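Local coordinates for protein Ifi204 (Mus musculus domesticus, PDB 5YZW) that probably senses foreign DNA in innate immunity, binding it through HIN domains of the interferon-inducible PYHIN family, at residues 38-43 with 91-96; 59-64 with 83-88. All blocks are in the same frame, centred on the assembly; numbering follows the deposited sequence.

Contact 1: 38-43 with 91-96; sequences ATETEF and TMVISN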
ATOM      1  N   ALA A  38     -11.173   6.865  -2.773  1.00 43.02           N
ATOM      2  CA  ALA A  38     -12.215   7.184  -1.803  1.00 47.27           C
ATOM      3  C   ALA A  38     -13.546   7.438  -2.491  1.00 45.52           C
ATOM      4  O   ALA A  38     -13.600   8.127  -3.514  1.00 43.70           O
ATOM      5  CB  ALA A  38     -11.845   8.413  -0.969  1.00 42.86           C
ATOM      6  N   THR A  39     -14.616   6.876  -1.922  1.00 46.97           N
ATOM      7  CA  THR A  39     -15.965   7.397  -2.137  1.00 44.66           C
ATOM      8  C   THR A  39     -16.140   8.607  -1.233  1.00 50.13           C
ATOM      9  O   THR A  39     -15.201   9.044  -0.566  1.00 44.93           O
ATOM     10  CB  THR A  39     -17.031   6.349  -1.847  1.00 47.77           C
ATOM     11  OG1 THR A  39     -16.976   5.988  -0.464  1.00 48.74           O
ATOM     12  CG2 THR A  39     -16.866   5.106  -2.724  1.00 46.77           C
ATOM     13  N   GLU A  40     -17.350   9.165  -1.176  1.00 44.10           N
ATOM     14  CA  GLU A  40     -17.585  10.274  -0.257  1.00 49.79           C
ATOM     15  C   GLU A  40     -17.531   9.862   1.216  1.00 53.02           C
ATOM     16  O   GLU A  40     -17.290  10.722   2.072  1.00 58.14           O
ATOM     17  CB  GLU A  40     -18.936  10.934  -0.579  1.00 56.39           C
ATOM     18  CG  GLU A  40     -19.044  11.296  -2.059  1.00 68.53           C
ATOM     19  CD  GLU A  40     -20.048  12.417  -2.354  1.00 88.22           C
ATOM     20  OE1 GLU A  40     -19.771  13.596  -2.028  1.00 93.92           O
ATOM     21  OE2 GLU A  40     -21.109  12.109  -2.938  1.00 89.54           O
ATOM     22  N   THR A  41     -17.710   8.577   1.546  1.00 51.66           N
ATOM     23  CA  THR A  41     -17.692   8.166   2.950  1.00 47.86           C
ATOM     24  C   THR A  41     -16.635   7.126   3.329  1.00 54.01           C
ATOM     25  O   THR A  41     -16.418   6.912   4.528  1.00 54.98           O
ATOM     26  CB  THR A  41     -19.072   7.632   3.364  1.00 54.82           C
ATOM     27  OG1 THR A  41     -19.393   6.472   2.592  1.00 58.23           O
ATOM     28  CG2 THR A  41     -20.145   8.687   3.140  1.00 55.27           C
ATOM     29  N   GLU A  42     -15.978   6.473   2.373  1.00 50.92           N
ATOM     30  CA  GLU A  42     -15.036   5.400   2.686  1.00 56.04           C
ATOM     31  C   GLU A  42     -13.805   5.517   1.798  1.00 44.30           C
ATOM     32  O   GLU A  42     -13.849   6.110   0.723  1.00 47.00           O
ATOM     33  CB  GLU A  42     -15.651   4.014   2.479  1.00 51.40           C
ATOM     34  CG  GLU A  42     -16.776   3.639   3.414  1.00 53.67           C
ATOM     35  CD  GLU A  42     -17.374   2.304   3.041  1.00 56.01           C
ATOM     36  OE1 GLU A  42     -18.052   2.232   1.981  1.00 51.14           O
ATOM     37  OE2 GLU A  42     -17.146   1.324   3.790  1.00 49.15           O
ATOM     38  N   PHE A  43     -12.692   4.943   2.250  1.00 48.37           N
ATOM     39  CA  PHE A  43     -11.518   4.854   1.399  1.00 42.59           C
ATOM     40  C   PHE A  43     -11.128   3.398   1.220  1.00 45.40           C
ATOM     41  O   PHE A  43     -11.414   2.549   2.065  1.00 42.63           O
ATOM     42  CB  PHE A  43     -10.344   5.675   1.930  1.00 43.64           C
ATOM     43  CG  PHE A  43      -9.671   5.107   3.152  1.00 46.32           C
ATOM     44  CD1 PHE A  43     -10.111   5.444   4.420  1.00 53.23           C
ATOM     45  CD2 PHE A  43      -8.553   4.292   3.031  1.00 52.69           C
ATOM     46  CE1 PHE A  43      -9.479   4.944   5.549  1.00 52.10           C
ATOM     47  CE2 PHE A  43      -7.915   3.785   4.164  1.00 51.08           C
ATOM     48  CZ  PHE A  43      -8.382   4.118   5.418  1.00 53.13           C
ATOM     49  N   THR A  91     -18.346  16.702  -9.768  1.00 90.26           N
ATOM     50  CA  THR A  91     -18.722  17.182  -8.452  1.00 94.53           C
ATOM     51  C   THR A  91     -18.578  16.008  -7.492  1.00103.02           C
ATOM     52  O   THR A  91     -19.542  15.335  -7.127  1.00113.51           O
ATOM     53  CB  THR A  91     -20.135  17.703  -8.474  1.00 96.98           C
ATOM     54  OG1 THR A  91     -20.170  18.788  -9.405  1.00103.69           O
ATOM     55  CG2 THR A  91     -20.525  18.214  -7.103  1.00102.80           C
ATOM     56  N   MET A  92     -17.343  15.730  -7.119  1.00 85.28           N
ATOM     57  CA  MET A  92     -17.074  14.867  -5.988  1.00 78.22           C
ATOM     58  C   MET A  92     -16.364  15.711  -4.948  1.00 72.52           C
ATOM     59  O   MET A  92     -15.495  16.522  -5.283  1.00 75.75           O
ATOM     60  CB  MET A  92     -16.222  13.658  -6.382  1.00 76.26           C
ATOM     61  CG  MET A  92     -16.249  12.536  -5.363  1.00 72.25           C
ATOM     62  SD  MET A  92     -15.978  10.902  -6.088  1.00 67.59           S
ATOM     63  CE  MET A  92     -16.510   9.901  -4.714  1.00 61.57           C
ATOM     64  N   VAL A  93     -16.754  15.549  -3.693  1.00 68.95           N
ATOM     65  CA  VAL A  93     -16.068  16.188  -2.581  1.00 75.15           C
ATOM     66  C   VAL A  93     -15.622  15.110  -1.596  1.00 66.73           C
ATOM     67  O   VAL A  93     -16.413  14.238  -1.213  1.00 60.82           O
ATOM     68  CB  VAL A  93     -16.959  17.238  -1.899  1.00 84.61           C
ATOM     69  CG1 VAL A  93     -18.341  16.652  -1.601  1.00 87.95           C
ATOM     70  CG2 VAL A  93     -16.281  17.762  -0.635  1.00 87.39           C
ATOM     71  N   ILE A  94     -14.354  15.158  -1.208  1.00 66.95           N
ATOM     72  CA  ILE A  94     -13.781  14.243  -0.226  1.00 61.09           C
ATOM     73  C   ILE A  94     -13.473  15.079   1.008  1.00 66.03           C
ATOM     74  O   ILE A  94     -12.578  15.934   0.979  1.00 69.40           O
ATOM     75  CB  ILE A  94     -12.526  13.546  -0.769  1.00 63.15           C
ATOM     76  CG1 ILE A  94     -12.777  13.041  -2.196  1.00 62.15           C
ATOM     77  CG2 ILE A  94     -12.072  12.407   0.150  1.00 63.46           C
ATOM     78  CD1 ILE A  94     -13.713  11.849  -2.270  1.00 60.95           C
ATOM     79  N   SER A  95     -14.226  14.857   2.085  1.00 67.58           N
ATOM     80  CA  SER A  95     -14.027  15.628   3.307  1.00 75.75           C
ATOM     81  C   SER A  95     -12.574  15.547   3.757  1.00 76.71           C
ATOM     82  O   SER A  95     -11.901  14.531   3.562  1.00 67.13           O
ATOM     83  CB  SER A  95     -14.954  15.120   4.411  1.00 74.53           C
ATOM     84  OG  SER A  95     -14.643  13.784   4.767  1.00 78.63           O
ATOM     85  N   ASN A  96     -12.084  16.648   4.334  1.00 74.55           N
ATOM     86  CA  ASN A  96     -10.700  16.686   4.787  1.00 77.49           C
ATOM     87  C   ASN A  96     -10.447  15.639   5.865  1.00 74.18           C
ATOM     88  O   ASN A  96      -9.345  15.087   5.949  1.00 77.96           O
ATOM     89  CB  ASN A  96     -10.358  18.090   5.287  1.00 89.26           C
ATOM     90  CG  ASN A  96      -8.858  18.330   5.403  1.00108.02           C
ATOM     91  OD1 ASN A  96      -8.098  17.446   5.806  1.00115.22           O
ATOM     92  ND2 ASN A  96      -8.426  19.538   5.053  1.00112.34           N
TER
HETATM   93  O   HOH W   1     -16.444  13.019   2.046  1.00 59.33           O
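Met92 and Ile94 press their methyl ends against the turn from Ala38 to Glu40, in the first of the two OB-type barrels of this HIN domain. The turn joins strands 30-38 and 43-48, and the other segment leads into helix 96-103. Unbranched and flexible, Met92 runs out extended, its CG anti to the backbone N (chi1 -163°), and lays CE 3.6 Å from Thr39 CA, with Glu40 CG also beside it. Ile94 sends CD1 to 3.6 Å from Thr39 O and meets Ala38 CB with the same methyl at 4.1 Å; the small alanine lets the branched residue come close to the strand end, while Met14 of strand 11-25 also touches Ile94. On the exposed side, Glu40 crosses Val93 at about a right angle, OE1 coming 3.4 Å from Val93 CG1. Within the turn, Thr39 OG1 accepts from Glu42 N at 3.0 Å, an ST motif that helps fix the turn and suits a short hydroxyl residue. Ser95 N-caps the helix through its hydroxyl. A water bonds weakly to Val93 O, but it lies too close to Glu40 O for a bridge between the segments to be more than doubtful; Ser95 N donates to this water at 2.9 Å.

Contact 2: 59-64 with 83-88; sequences PRNIIA and VSDVNV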
ATOM      1  N   PRO A  59      -3.654  11.234  -9.071  1.00 57.77           N
ATOM      2  CA  PRO A  59      -4.299  11.891  -7.928  1.00 60.43           C
ATOM      3  C   PRO A  59      -5.257  12.992  -8.374  1.00 59.88           C
ATOM      4  O   PRO A  59      -4.921  13.827  -9.212  1.00 60.81           O
ATOM      5  CB  PRO A  59      -3.109  12.443  -7.145  1.00 56.56           C
ATOM      6  CG  PRO A  59      -2.002  11.386  -7.388  1.00 56.02           C
ATOM      7  CD  PRO A  59      -2.203  11.028  -8.851  1.00 58.66           C
ATOM      8  N   ARG A  60      -6.473  12.964  -7.821  1.00 60.78           N
ATOM      9  CA  ARG A  60      -7.604  13.873  -8.032  1.00 62.99           C
ATOM     10  C   ARG A  60      -8.470  13.483  -9.233  1.00 60.80           C
ATOM     11  O   ARG A  60      -9.528  14.068  -9.416  1.00 63.54           O
ATOM     12  CB  ARG A  60      -7.192  15.350  -8.170  1.00 67.71           C
ATOM     13  CG  ARG A  60      -6.261  15.806  -7.055  1.00 81.02           C
ATOM     14  CD  ARG A  60      -5.950  17.291  -7.114  1.00 94.20           C
ATOM     15  NE  ARG A  60      -6.987  18.126  -6.502  1.00106.12           N
ATOM     16  CZ  ARG A  60      -7.589  17.920  -5.325  1.00108.84           C
ATOM     17  NH1 ARG A  60      -7.269  16.902  -4.534  1.00106.78           N
ATOM     18  NH2 ARG A  60      -8.518  18.776  -4.924  1.00110.56           N
ATOM     19  N   ASN A  61      -8.063  12.507 -10.043  1.00 56.30           N
ATOM     20  CA  ASN A  61      -8.936  11.998 -11.096  1.00 59.92           C
ATOM     21  C   ASN A  61     -10.112  11.252 -10.474  1.00 63.13           C
ATOM     22  O   ASN A  61      -9.971  10.580  -9.451  1.00 54.80           O
ATOM     23  CB  ASN A  61      -8.145  11.070 -12.023  1.00 50.80           C
ATOM     24  CG  ASN A  61      -8.778  10.896 -13.395  1.00 59.87           C
ATOM     25  OD1 ASN A  61      -9.720  11.618 -13.781  1.00 58.72           O
ATOM     26  ND2 ASN A  61      -8.243   9.939 -14.156  1.00 56.44           N
ATOM     27  N   ILE A  62     -11.290  11.382 -11.073  1.00 56.55           N
ATOM     28  CA  ILE A  62     -12.465  10.651 -10.614  1.00 51.25           C
ATOM     29  C   ILE A  62     -12.741   9.539 -11.619  1.00 47.78           C
ATOM     30  O   ILE A  62     -12.685   9.764 -12.833  1.00 50.55           O
ATOM     31  CB  ILE A  62     -13.667  11.589 -10.420  1.00 61.72           C
ATOM     32  CG1 ILE A  62     -13.300  12.639  -9.371  1.00 57.15           C
ATOM     33  CG2 ILE A  62     -14.850  10.831  -9.889  1.00 63.73           C
ATOM     34  CD1 ILE A  62     -14.239  13.819  -9.356  1.00 66.05           C
ATOM     35  N   ILE A  63     -12.956   8.318 -11.114  1.00 44.41           N
ATOM     36  CA  ILE A  63     -12.961   7.120 -11.952  1.00 41.54           C
ATOM     37  C   ILE A  63     -14.061   6.181 -11.468  1.00 45.26           C
ATOM     38  O   ILE A  63     -14.571   6.308 -10.352  1.00 44.10           O
ATOM     39  CB  ILE A  63     -11.574   6.392 -11.954  1.00 44.01           C
ATOM     40  CG1 ILE A  63     -11.221   5.884 -10.561  1.00 41.31           C
ATOM     41  CG2 ILE A  63     -10.455   7.296 -12.489  1.00 49.55           C
ATOM     42  CD1 ILE A  63      -9.856   5.121 -10.468  1.00 40.04           C
ATOM     43  N   ALA A  64     -14.438   5.237 -12.335  1.00 41.22           N
ATOM     44  CA  ALA A  64     -15.478   4.253 -12.031  1.00 37.33           C
ATOM     45  C   ALA A  64     -14.850   2.870 -12.153  1.00 47.67           C
ATOM     46  O   ALA A  64     -14.265   2.546 -13.191  1.00 50.07           O
ATOM     47  CB  ALA A  64     -16.693   4.417 -12.979  1.00 41.97           C
ATOM     48  N   VAL A  83     -12.008   0.044 -15.630  1.00 47.82           N
ATOM     49  CA  VAL A  83     -11.968   1.425 -15.154  1.00 51.27           C
ATOM     50  C   VAL A  83     -12.308   2.368 -16.306  1.00 53.20           C
ATOM     51  O   VAL A  83     -11.794   2.208 -17.417  1.00 55.42           O
ATOM     52  CB  VAL A  83     -10.581   1.775 -14.566  1.00 52.79           C
ATOM     53  CG1 VAL A  83     -10.577   3.199 -14.031  1.00 50.23           C
ATOM     54  CG2 VAL A  83     -10.170   0.769 -13.455  1.00 37.36           C
ATOM     55  N   SER A  84     -13.187   3.342 -16.047  1.00 52.80           N
ATOM     56  CA  SER A  84     -13.471   4.431 -16.986  1.00 54.18           C
ATOM     57  C   SER A  84     -13.393   5.745 -16.214  1.00 50.86           C
ATOM     58  O   SER A  84     -13.533   5.756 -14.987  1.00 51.04           O
ATOM     59  CB  SER A  84     -14.843   4.261 -17.659  1.00 67.04           C
ATOM     60  OG  SER A  84     -15.868   4.391 -16.700  1.00 74.11           O
ATOM     61  N   ASP A  85     -13.124   6.864 -16.931  1.00 57.36           N
ATOM     62  CA  ASP A  85     -12.845   8.123 -16.233  1.00 65.38           C
ATOM     63  C   ASP A  85     -13.346   9.395 -16.938  1.00 70.03           C
ATOM     64  O   ASP A  85     -12.754  10.466 -16.750  1.00 70.01           O
ATOM     65  CB  ASP A  85     -11.336   8.279 -15.989  1.00 71.31           C
ATOM     66  CG  ASP A  85     -10.567   8.767 -17.225  1.00 79.88           C
ATOM     67  OD1 ASP A  85     -10.867   8.326 -18.361  1.00 70.51           O
ATOM     68  OD2 ASP A  85      -9.641   9.591 -17.043  1.00 89.98           O
ATOM     69  N   VAL A  86     -14.436   9.344 -17.693  1.00 67.73           N
ATOM     70  CA  VAL A  86     -14.866  10.525 -18.447  1.00 77.12           C
ATOM     71  C   VAL A  86     -16.061  11.166 -17.744  1.00 85.25           C
ATOM     72  O   VAL A  86     -17.195  10.697 -17.875  1.00 94.75           O
ATOM     73  CB  VAL A  86     -15.176  10.191 -19.907  1.00 69.77           C
ATOM     74  CG1 VAL A  86     -15.646  11.459 -20.653  1.00 73.26           C
ATOM     75  CG2 VAL A  86     -13.944   9.600 -20.577  1.00 65.33           C
ATOM     76  N   ASN A  87     -15.798  12.261 -17.015  1.00 73.96           N
ATOM     77  CA  ASN A  87     -16.824  13.098 -16.373  1.00 83.64           C
ATOM     78  C   ASN A  87     -17.821  12.257 -15.569  1.00 91.44           C
ATOM     79  O   ASN A  87     -19.041  12.422 -15.663  1.00 87.50           O
ATOM     80  CB  ASN A  87     -17.550  13.973 -17.413  1.00 73.32           C
ATOM     81  CG  ASN A  87     -18.093  15.276 -16.822  1.00 79.24           C
ATOM     82  OD1 ASN A  87     -17.332  16.161 -16.440  1.00 84.31           O
ATOM     83  ND2 ASN A  87     -19.416  15.397 -16.761  1.00 81.50           N
ATOM     84  N   VAL A  88     -17.288  11.337 -14.765  1.00 93.76           N
ATOM     85  CA  VAL A  88     -18.147  10.435 -14.003  1.00 90.57           C
ATOM     86  C   VAL A  88     -18.882  11.197 -12.902  1.00 89.04           C
ATOM     87  O   VAL A  88     -20.096  11.047 -12.726  1.00 92.47           O
ATOM     88  CB  VAL A  88     -17.322   9.260 -13.444  1.00 86.91           C
ATOM     89  CG1 VAL A  88     -17.061   8.226 -14.532  1.00 91.65           C
ATOM     90  CG2 VAL A  88     -16.009   9.749 -12.904  1.00 77.58           C
TER
HETATM   91  O   HOH W   2     -14.052  11.613 -14.581  1.00 52.28           O
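Ala64 and Ser84 form an antiparallel hydrogen-bonded pair where strand 83-84 joins the edge of strand 62-71 in the first OB-type barrel. Ala64 N reaches Ser84 O at 2.8 Å, and Ser84 N returns to Ala64 O at 3.2 Å; their small side chains share one face. Asn61 points toward the 83-88 segment, and with CG anti to the backbone N (chi1 -159°) its amide meets Asp85. ND2 gives a nearly straight bond of 3.2 Å to the anti side of Asp85 OD2, which lies in the amide plane although amide and carboxylate are turned 84° apart. The same nitrogen also donates to Lys56 O, consistent with a use of both N-H groups, which suits an amide. With an alanine in place of Asn61, Asp85 OD2 and Lys56 O would probably lose this shared donor, and the carboxylate would be freer to turn. Branched residues pack around the strand pair: Ile63, with CG1 between backbone N and carbonyl carbon (chi1 63°), sets CB 3.9 Å from Val83 CG1 and turns CG2 against Asp85 CB. Val88 slides past Ile62 in the opposite direction, its CG2 tightly packed 3.4 Å from Ile62 CG2.

How the contacts relate
From the N terminus, the chain first passes through 38-43, the turn after strand 30-38, and then reaches 59-64 at the start of strand 62-71. Returning along 83-88, it closes the shorter loop at contact 2, and only at 91-96, just before helix 96-103, does it close the longer one at contact 1. Contact 2 is thus the inner of two nested closures, and they do not cross. Their centres lie about 13 Å apart and they meet directly, Met92 CB standing 3.6 Å from Ile62 CD1. Strand 11-25 borders both, and together they tie strand 83-84 and the loop after it to the start of strand 62-71 and to the turn between strands 30-38 and 43-48.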